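Local atomic coordinates of chromosome replication initiation inhibitor protein (Agrobacterium tumefaciens, PDB entry 3FD3), a protein that probably regulates transcription as a DNA-binding factor of the LysR family, this chain being its C-terminal, probably effector-binding region without the DNA-binding domain. Residues A[124-129]-A[145-150]; A[82-87]-A[165-170]; A[151-156]-A[201-206]. All blocks are in the same frame, centred on the assembly; numbering follows the deposited sequence. Where two conformers were deposited one is given.

Contact 1. Residues A[124-129]-A[145-150]; sequences VSYPTH and MGWGLN. With CA (calcium ion), chain B.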
loop_
_atom_site.group_PDB
_atom_site.type_symbol
_atom_site.label_atom_id
_atom_site.label_comp_id
_atom_site.label_asym_id
_atom_site.label_seq_id
_atom_site.Cartn_x
_atom_site.Cartn_y
_atom_site.Cartn_z
ATOM N N VAL A 124 -25.815 10.845 2.156
ATOM C CA VAL A 124 -26.391 9.514 2.218
ATOM C C VAL A 124 -25.452 8.624 3.008
ATOM O O VAL A 124 -24.261 8.593 2.728
ATOM C CB VAL A 124 -26.591 8.906 0.800
ATOM C CG1 VAL A 124 -27.247 7.534 0.895
ATOM C CG2 VAL A 124 -27.405 9.850 -0.084
ATOM N N SER A 125 -25.990 7.884 3.979
ATOM C CA SER A 125 -25.189 6.916 4.721
ATOM C C SER A 125 -25.088 5.612 3.934
ATOM O O SER A 125 -26.094 4.938 3.692
ATOM C CB SER A 125 -25.799 6.637 6.088
ATOM O OG SER A 125 -24.933 5.810 6.840
ATOM N N TYR A 126 -23.863 5.238 3.592
ATOM C CA TYR A 126 -23.602 4.118 2.678
ATOM C C TYR A 126 -22.955 2.957 3.440
ATOM O O TYR A 126 -22.130 3.190 4.320
ATOM C CB TYR A 126 -22.728 4.573 1.496
ATOM C CG TYR A 126 -21.327 4.978 1.853
ATOM C CD1 TYR A 126 -21.038 6.263 2.313
ATOM C CD2 TYR A 126 -20.273 4.082 1.716
ATOM C CE1 TYR A 126 -19.732 6.642 2.652
ATOM C CE2 TYR A 126 -18.972 4.435 2.063
ATOM C CZ TYR A 126 -18.698 5.719 2.535
ATOM O OH TYR A 126 -17.393 6.053 2.871
ATOM N N PRO A 127 -23.319 1.707 3.098
ATOM C CA PRO A 127 -22.635 0.565 3.706
ATOM C C PRO A 127 -21.255 0.453 3.081
ATOM O O PRO A 127 -21.062 0.834 1.929
ATOM C CB PRO A 127 -23.519 -0.624 3.315
ATOM C CG PRO A 127 -24.159 -0.227 2.056
ATOM C CD PRO A 127 -24.328 1.269 2.116
ATOM N N THR A 128 -20.281 -0.036 3.825
ATOM C CA THR A 128 -18.936 -0.010 3.289
ATOM C C THR A 128 -18.090 -1.166 3.719
ATOM O O THR A 128 -18.220 -1.692 4.827
ATOM C CB THR A 128 -18.216 1.326 3.685
ATOM O OG1 THR A 128 -17.078 1.544 2.843
ATOM C CG2 THR A 128 -17.781 1.309 5.159
ATOM N N HIS A 129 -17.175 -1.527 2.836
ATOM C CA HIS A 129 -16.006 -2.279 3.237
ATOM C C HIS A 129 -14.963 -1.284 3.753
ATOM O O HIS A 129 -14.954 -0.129 3.343
ATOM C CB HIS A 129 -15.383 -3.024 2.051
ATOM C CG HIS A 129 -16.319 -3.903 1.293
ATOM N ND1 HIS A 129 -16.761 -5.118 1.781
ATOM C CD2 HIS A 129 -16.832 -3.791 0.045
ATOM C CE1 HIS A 129 -17.529 -5.699 0.874
ATOM N NE2 HIS A 129 -17.608 -4.906 -0.180
HETATM N N MSE A 145 -15.860 -5.195 -6.126
HETATM C CA MSE A 145 -16.132 -5.376 -4.708
HETATM C C MSE A 145 -16.863 -4.164 -4.087
HETATM O O MSE A 145 -17.674 -4.298 -3.194
HETATM C CB MSE A 145 -14.783 -5.622 -4.035
HETATM C CG MSE A 145 -14.867 -6.126 -2.772
HETATM SE SE MSE A 145 -13.082 -6.635 -2.111
HETATM C CE MSE A 145 -13.613 -6.279 -0.428
ATOM N N GLY A 146 -16.565 -2.975 -4.597
ATOM C CA GLY A 146 -17.158 -1.756 -4.082
ATOM C C GLY A 146 -16.835 -0.613 -5.002
ATOM O O GLY A 146 -16.113 -0.783 -5.991
ATOM N N TRP A 147 -17.445 0.526 -4.702
ATOM C CA TRP A 147 -17.106 1.803 -5.338
ATOM C C TRP A 147 -16.347 2.685 -4.350
ATOM O O TRP A 147 -16.527 2.585 -3.157
ATOM C CB TRP A 147 -18.348 2.519 -5.842
ATOM C CG TRP A 147 -19.207 3.110 -4.718
ATOM C CD1 TRP A 147 -20.190 2.484 -4.021
ATOM C CD2 TRP A 147 -19.104 4.425 -4.177
ATOM N NE1 TRP A 147 -20.715 3.320 -3.083
ATOM C CE2 TRP A 147 -20.063 4.524 -3.150
ATOM C CE3 TRP A 147 -18.287 5.529 -4.454
ATOM C CZ2 TRP A 147 -20.247 5.700 -2.413
ATOM C CZ3 TRP A 147 -18.455 6.683 -3.705
ATOM C CH2 TRP A 147 -19.422 6.756 -2.699
ATOM N N GLY A 148 -15.489 3.553 -4.872
ATOM C CA GLY A 148 -14.757 4.460 -4.012
ATOM C C GLY A 148 -14.004 5.503 -4.792
ATOM O O GLY A 148 -13.967 5.463 -6.022
ATOM N N LEU A 149 -13.425 6.450 -4.050
ATOM C CA LEU A 149 -12.653 7.531 -4.659
ATOM C C LEU A 149 -11.205 7.090 -4.825
ATOM O O LEU A 149 -10.545 6.680 -3.858
ATOM C CB LEU A 149 -12.747 8.794 -3.816
ATOM C CG LEU A 149 -13.996 9.675 -4.005
ATOM C CD1 LEU A 149 -13.963 10.403 -5.336
ATOM C CD2 LEU A 149 -15.297 8.839 -3.918
ATOM N N ASN A 150 -10.720 7.134 -6.058
ATOM C CA ASN A 150 -9.365 6.749 -6.373
ATOM C C ASN A 150 -8.640 7.892 -7.077
ATOM O O ASN A 150 -9.231 8.572 -7.940
ATOM C CB ASN A 150 -9.373 5.543 -7.309
ATOM C CG ASN A 150 -9.888 4.308 -6.651
ATOM O OD1 ASN A 150 -9.255 3.792 -5.743
ATOM N ND2 ASN A 150 -11.050 3.810 -7.107
HETATM CA CA CA B . -9.452 6.618 -1.706
HETATM O O HOH W 1 -7.280 5.929 -2.482
HETATM O O HOH W 2 -11.204 7.265 -0.384
#
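His129, on strand 128-130 of the periplasmic-binding-protein-like fold of LysR effector domains, meets Met145, a selenomethionine here, in the loop leading into strand 148-151 at the edge of the large sheet. The imidazole can be followed outward from CB. CG stands beside the backbone N (chi1 -54°), which swings the ring toward 145-147. CE of Met145 lies over the middle of the ring, a CH-pi contact 3.9 Å from the ring centroid and 7° off its normal. ND1 accepts a hydrogen bond from the backbone N of Val32 in the second subunit. CD2 approaches Met145 O at 3.4 Å, and NE2, farthest out, makes a weak, bent hydrogen bond to that same oxygen (NE2 to O 3.1 Å). Histidine suits the place because one flat group accepts from the other subunit, donates within its own chain and gives a face to an apolar chain. Farther along, Trp147 turns its six-membered ring edge toward the face of Tyr126, with planes at 52°; the phenol OH bonds to Thr104. Just past Trp147 the backbone becomes a metal ligand: Leu149 O lies 2.4 Å from the calcium ion, which also holds two waters and one further atom outside the two segments.

Contact 2. Residues A[82-87]-A[165-170]; sequences DFMARH and VELMPG
Met84, a selenomethionine, reaches from helix 81-87 across to Val165 and Leu167, at the start of the long strand 165-181 and in the turn just beyond its first residues. The helix thus lies against the end of an inner strand of the large sheet, where Val165 and Leu167 are already paired by backbone bonds to Ala79 and Ala77 of strand 66-79. The close part is the outer half of the Met84 chain. The bend at chi2 (-62°) brings SE to 3.8 Å from CD1 of Leu167, and that at chi3 (-65°) turns CE to 3.9 Å from CA of the same residue. Leucine fits here because its branched end is shared: it also packs on Trp147, Trp115 and Ala79, so that Met84 rests on the outside of a continuous apolar core. Toward Val165 the spacing is less certain. Met84 CG and Val165 CG2 are modelled 3.4 Å apart, tighter than usual for two carbons, but Val165 was deposited in two conformers and the value is doubtful. This is also the looser side, for Val165 and Glu166 are both partly exposed; CB of Glu166 points away, and its OE1 bonds to His76. With apolar side chains meeting, and CE also beside the carbonyl of Leu167, the contact depends on shape and burial rather than on bond direction, and a flexible, unbranched methionine chain (a selenoether in this crystal) adapts readily to such a surface.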
loop_
_atom_site.group_PDB
_atom_site.type_symbol
_atom_site.label_atom_id
_atom_site.label_comp_id
_atom_site.label_asym_id
_atom_site.label_seq_id
_atom_site.Cartn_x
_atom_site.Cartn_y
_atom_site.Cartn_z
ATOM N N ASP A 82 -19.694 -4.263 -13.978
ATOM C CA ASP A 82 -20.563 -5.226 -13.315
ATOM C C ASP A 82 -21.083 -4.658 -11.991
ATOM O O ASP A 82 -22.230 -4.857 -11.687
ATOM C CB ASP A 82 -19.839 -6.554 -13.076
ATOM C CG ASP A 82 -20.673 -7.554 -12.244
ATOM O OD1 ASP A 82 -21.695 -7.989 -12.737
ATOM O OD2 ASP A 82 -20.285 -7.825 -11.080
ATOM N N PHE A 83 -20.238 -3.957 -11.230
ATOM C CA PHE A 83 -20.702 -3.279 -10.014
ATOM C C PHE A 83 -21.840 -2.305 -10.307
ATOM O O PHE A 83 -22.859 -2.265 -9.593
ATOM C CB PHE A 83 -19.563 -2.568 -9.288
ATOM C CG PHE A 83 -19.952 -2.082 -7.938
ATOM C CD1 PHE A 83 -20.601 -0.870 -7.784
ATOM C CD2 PHE A 83 -19.704 -2.859 -6.831
ATOM C CE1 PHE A 83 -20.981 -0.447 -6.544
ATOM C CE2 PHE A 83 -20.083 -2.453 -5.611
ATOM C CZ PHE A 83 -20.713 -1.238 -5.450
HETATM N N MSE A 84 -21.654 -1.499 -11.355
HETATM C CA MSE A 84 -22.655 -0.531 -11.746
HETATM C C MSE A 84 -23.955 -1.252 -12.133
HETATM O O MSE A 84 -25.074 -0.817 -11.783
HETATM C CB MSE A 84 -22.161 0.328 -12.936
HETATM C CG MSE A 84 -20.930 1.150 -12.715
HETATM SE SE MSE A 84 -21.111 2.494 -11.344
HETATM C CE MSE A 84 -22.426 3.572 -12.200
ATOM N N ALA A 85 -23.818 -2.353 -12.868
ATOM C CA ALA A 85 -24.981 -3.096 -13.322
ATOM C C ALA A 85 -25.785 -3.698 -12.171
ATOM O O ALA A 85 -27.012 -3.748 -12.219
ATOM C CB ALA A 85 -24.561 -4.192 -14.298
ATOM N N ARG A 86 -25.080 -4.189 -11.162
ATOM C CA ARG A 86 -25.724 -4.888 -10.053
ATOM C C ARG A 86 -26.347 -3.907 -9.063
ATOM O O ARG A 86 -27.402 -4.174 -8.514
ATOM C CB ARG A 86 -24.693 -5.744 -9.339
ATOM C CG ARG A 86 -24.284 -6.985 -10.132
ATOM C CD ARG A 86 -23.163 -7.677 -9.450
ATOM N NE ARG A 86 -23.594 -8.251 -8.186
ATOM C CZ ARG A 86 -22.856 -8.318 -7.075
ATOM N NH1 ARG A 86 -21.663 -7.711 -7.014
ATOM N NH2 ARG A 86 -23.375 -8.900 -5.981
ATOM N N HIS A 87 -25.700 -2.763 -8.862
ATOM C CA HIS A 87 -26.044 -1.859 -7.755
ATOM C C HIS A 87 -26.642 -0.530 -8.150
ATOM O O HIS A 87 -27.318 0.113 -7.323
ATOM C CB HIS A 87 -24.805 -1.593 -6.911
ATOM C CG HIS A 87 -24.266 -2.817 -6.266
ATOM N ND1 HIS A 87 -23.104 -3.424 -6.692
ATOM C CD2 HIS A 87 -24.727 -3.560 -5.233
ATOM C CE1 HIS A 87 -22.871 -4.483 -5.936
ATOM N NE2 HIS A 87 -23.835 -4.581 -5.042
ATOM N N VAL A 165 -15.558 2.551 -14.523
ATOM C CA VAL A 165 -16.330 3.664 -15.009
ATOM C C VAL A 165 -16.587 4.581 -13.833
ATOM O O VAL A 165 -16.546 4.160 -12.670
ATOM C CB VAL A 165 -17.654 3.222 -15.621
ATOM C CG1 VAL A 165 -17.410 2.387 -16.887
ATOM C CG2 VAL A 165 -18.482 2.460 -14.595
ATOM N N GLU A 166 -16.840 5.841 -14.154
ATOM C CA GLU A 166 -17.156 6.847 -13.146
ATOM C C GLU A 166 -18.617 6.699 -12.770
ATOM O O GLU A 166 -19.468 6.592 -13.659
ATOM C CB GLU A 166 -16.952 8.248 -13.685
ATOM C CG GLU A 166 -15.595 8.788 -13.505
ATOM C CD GLU A 166 -15.516 10.291 -13.852
ATOM O OE1 GLU A 166 -15.418 11.168 -12.937
ATOM O OE2 GLU A 166 -15.577 10.582 -15.049
ATOM N N LEU A 167 -18.922 6.690 -11.478
ATOM C CA LEU A 167 -20.334 6.665 -11.063
ATOM C C LEU A 167 -21.135 7.785 -11.695
ATOM O O LEU A 167 -22.276 7.568 -12.151
ATOM C CB LEU A 167 -20.467 6.720 -9.550
ATOM C CG LEU A 167 -20.348 5.368 -8.823
ATOM C CD1 LEU A 167 -18.983 4.673 -9.020
ATOM C CD2 LEU A 167 -20.621 5.543 -7.365
HETATM N N MSE A 168 -20.549 8.977 -11.715
HETATM C CA MSE A 168 -21.175 10.137 -12.317
HETATM C C MSE A 168 -20.072 10.905 -13.025
HETATM O O MSE A 168 -19.312 11.625 -12.382
HETATM C CB MSE A 168 -21.848 10.997 -11.249
HETATM C CG MSE A 168 -22.717 12.102 -11.801
HETATM SE SE MSE A 168 -24.076 12.678 -10.523
HETATM C CE MSE A 168 -25.022 10.975 -10.385
ATOM N N PRO A 169 -19.949 10.716 -14.348
ATOM C CA PRO A 169 -18.924 11.428 -15.103
ATOM C C PRO A 169 -18.891 12.917 -14.789
ATOM O O PRO A 169 -19.943 13.544 -14.651
ATOM C CB PRO A 169 -19.330 11.178 -16.556
ATOM C CG PRO A 169 -20.005 9.868 -16.529
ATOM C CD PRO A 169 -20.736 9.818 -15.212
ATOM N N GLY A 170 -17.694 13.474 -14.640
ATOM C CA GLY A 170 -17.558 14.901 -14.489
ATOM C C GLY A 170 -17.789 15.342 -13.065
ATOM O O GLY A 170 -18.137 16.489 -12.842
#

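Contact 3. Residues A[151-156]-A[201-206]; sequences PVQLVA and RVVLMP
Gln153 and Val203 provide most of the buried surface here, with Leu204 a smaller third, where the first turn of helix 152-161 faces the C-terminal end of helix 190-203. CB of Gln153 is directed toward the other segment, and the chain bends at chi2 (79°) to lay the amide against Val203. NE2 donates a hydrogen bond to Val203 O, 3.3 Å away, with an N-H...O angle of 148°. The oxygen lies almost in the plane of the Gln153 amide, but the donor stands 49° above the carbonyl plane, off the lone-pair directions. Glutamine suits this place: carbonyls of a last helical turn run out of backbone donors within the helix, and its long arm can supply an N-H. Val203 also gives the amide an apolar flank, its CG1 lying 3.7 Å from Gln153 NE2 and 4.0 Å from Gln153 CG. Leu204 is the first residue to leave helical angles. Its CB is directed away, yet CD2 comes back to 4.0 Å from Gln153 NE2 while the side chain packs on Leu177. Gln153 thus links the start of one helix to the end of the other beside strands 66-79 and 165-181, with Leu73 against Gln153, and loop residues Thr15 and Trp16 touching Gln153 and Val203 respectively.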
loop_
_atom_site.group_PDB
_atom_site.type_symbol
_atom_site.label_atom_id
_atom_site.label_comp_id
_atom_site.label_asym_id
_atom_site.label_seq_id
_atom_site.Cartn_x
_atom_site.Cartn_y
_atom_site.Cartn_z
ATOM N N PRO A 151 -7.371 8.100 -6.755
ATOM C CA PRO A 151 -6.612 9.110 -7.498
ATOM C C PRO A 151 -6.586 8.848 -9.016
ATOM O O PRO A 151 -6.438 7.685 -9.448
ATOM C CB PRO A 151 -5.204 8.985 -6.915
ATOM C CG PRO A 151 -5.362 8.323 -5.614
ATOM C CD PRO A 151 -6.546 7.439 -5.721
ATOM N N VAL A 152 -6.713 9.918 -9.801
ATOM C CA VAL A 152 -6.787 9.831 -11.251
ATOM C C VAL A 152 -5.585 9.096 -11.850
ATOM O O VAL A 152 -5.745 8.349 -12.829
ATOM C CB VAL A 152 -6.924 11.245 -11.921
ATOM C CG1 VAL A 152 -5.721 12.160 -11.614
ATOM C CG2 VAL A 152 -7.157 11.094 -13.430
ATOM N N GLN A 153 -4.419 9.259 -11.234
ATOM C CA GLN A 153 -3.187 8.654 -11.759
ATOM C C GLN A 153 -3.300 7.126 -11.775
ATOM O O GLN A 153 -2.690 6.463 -12.612
ATOM C CB GLN A 153 -1.959 9.058 -10.927
ATOM C CG GLN A 153 -1.599 10.524 -10.946
ATOM C CD GLN A 153 -2.448 11.413 -10.050
ATOM O OE1 GLN A 153 -3.224 10.929 -9.256
ATOM N NE2 GLN A 153 -2.277 12.758 -10.186
ATOM N N LEU A 154 -4.078 6.570 -10.857
ATOM C CA LEU A 154 -4.187 5.130 -10.721
ATOM C C LEU A 154 -5.355 4.535 -11.494
ATOM O O LEU A 154 -5.412 3.308 -11.677
ATOM C CB LEU A 154 -4.347 4.769 -9.254
ATOM C CG LEU A 154 -3.171 5.156 -8.359
ATOM C CD1 LEU A 154 -3.391 4.639 -6.952
ATOM C CD2 LEU A 154 -1.790 4.678 -8.927
ATOM N N VAL A 155 -6.267 5.383 -11.961
ATOM C CA VAL A 155 -7.442 4.879 -12.661
ATOM C C VAL A 155 -7.653 5.418 -14.062
ATOM O O VAL A 155 -8.559 4.961 -14.750
ATOM C CB VAL A 155 -8.745 5.056 -11.837
ATOM C CG1 VAL A 155 -8.698 4.216 -10.525
ATOM C CG2 VAL A 155 -9.059 6.515 -11.576
ATOM N N ALA A 156 -6.814 6.337 -14.511
ATOM C CA ALA A 156 -7.008 6.928 -15.843
ATOM C C ALA A 156 -7.017 5.885 -16.952
ATOM O O ALA A 156 -7.911 5.906 -17.822
ATOM C CB ALA A 156 -5.937 7.975 -16.127
ATOM N N ARG A 201 4.588 19.384 -9.862
ATOM C CA ARG A 201 4.209 20.275 -10.957
ATOM C C ARG A 201 3.815 19.511 -12.222
ATOM O O ARG A 201 2.894 19.915 -12.934
ATOM C CB ARG A 201 5.333 21.281 -11.278
ATOM C CG ARG A 201 4.893 22.430 -12.206
ATOM C CD ARG A 201 3.853 23.332 -11.541
ATOM N NE ARG A 201 4.266 23.713 -10.190
ATOM C CZ ARG A 201 5.166 24.658 -9.906
ATOM N NH1 ARG A 201 5.746 25.356 -10.873
ATOM N NH2 ARG A 201 5.484 24.909 -8.643
ATOM N N VAL A 202 4.506 18.408 -12.490
ATOM C CA VAL A 202 4.239 17.611 -13.671
ATOM C C VAL A 202 3.023 16.705 -13.484
ATOM O O VAL A 202 2.247 16.511 -14.412
ATOM C CB VAL A 202 5.468 16.748 -14.020
ATOM C CG1 VAL A 202 5.140 15.791 -15.151
ATOM C CG2 VAL A 202 6.636 17.657 -14.404
ATOM N N VAL A 203 2.859 16.170 -12.279
ATOM C CA VAL A 203 1.865 15.126 -12.005
ATOM C C VAL A 203 0.525 15.610 -11.483
ATOM O O VAL A 203 -0.518 15.025 -11.803
ATOM C CB VAL A 203 2.466 14.113 -10.992
ATOM C CG1 VAL A 203 1.428 13.079 -10.569
ATOM C CG2 VAL A 203 3.668 13.429 -11.640
ATOM N N LEU A 204 0.535 16.631 -10.627
ATOM C CA LEU A 204 -0.694 17.121 -10.018
ATOM C C LEU A 204 -1.275 18.210 -10.894
ATOM O O LEU A 204 -0.594 18.716 -11.797
ATOM C CB LEU A 204 -0.404 17.651 -8.616
ATOM C CG LEU A 204 0.208 16.645 -7.641
ATOM C CD1 LEU A 204 0.343 17.306 -6.255
ATOM C CD2 LEU A 204 -0.640 15.337 -7.547
HETATM N N MSE A 205 -2.518 18.588 -10.633
HETATM C CA MSE A 205 -3.120 19.689 -11.363
HETATM C C MSE A 205 -2.612 20.980 -10.749
HETATM O O MSE A 205 -2.408 21.043 -9.538
HETATM C CB MSE A 205 -4.636 19.662 -11.257
HETATM C CG MSE A 205 -5.258 18.399 -11.706
HETATM SE SE MSE A 205 -7.183 18.638 -11.885
HETATM C CE MSE A 205 -7.537 19.948 -10.495
ATOM N N PRO A 206 -2.421 22.022 -11.579
ATOM C CA PRO A 206 -1.880 23.281 -11.079
ATOM C C PRO A 206 -2.793 23.971 -10.067
ATOM O O PRO A 206 -4.016 23.815 -10.120
ATOM C CB PRO A 206 -1.734 24.160 -12.344
ATOM C CG PRO A 206 -2.493 23.522 -13.397
ATOM C CD PRO A 206 -2.673 22.054 -13.033
#

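Contacts 1 and 2 share one core. Their centres are 12 Å apart, and Phe83 CE2 comes within 3.4 Å of Gly146 CA while Trp147 CD2 lies 3.7 Å from Leu167 CD2, so the helix 81-87 side and the 124-129 side are joined through the 145-150 segment. Contact 3 is more distant, its centre about 22 Å from that of contact 1 and 21 Å from that of contact 2. It still follows directly from contact 1 along the chain, and Asn150 CB touches Val155 CG1 at 3.5 Å. Calcium is bound by Leu149 O of the 145-150 segment, beside contact 1 rather than in its interface; the side chains of Leu167 and Gln153 lie about 12 and 11 Å from it.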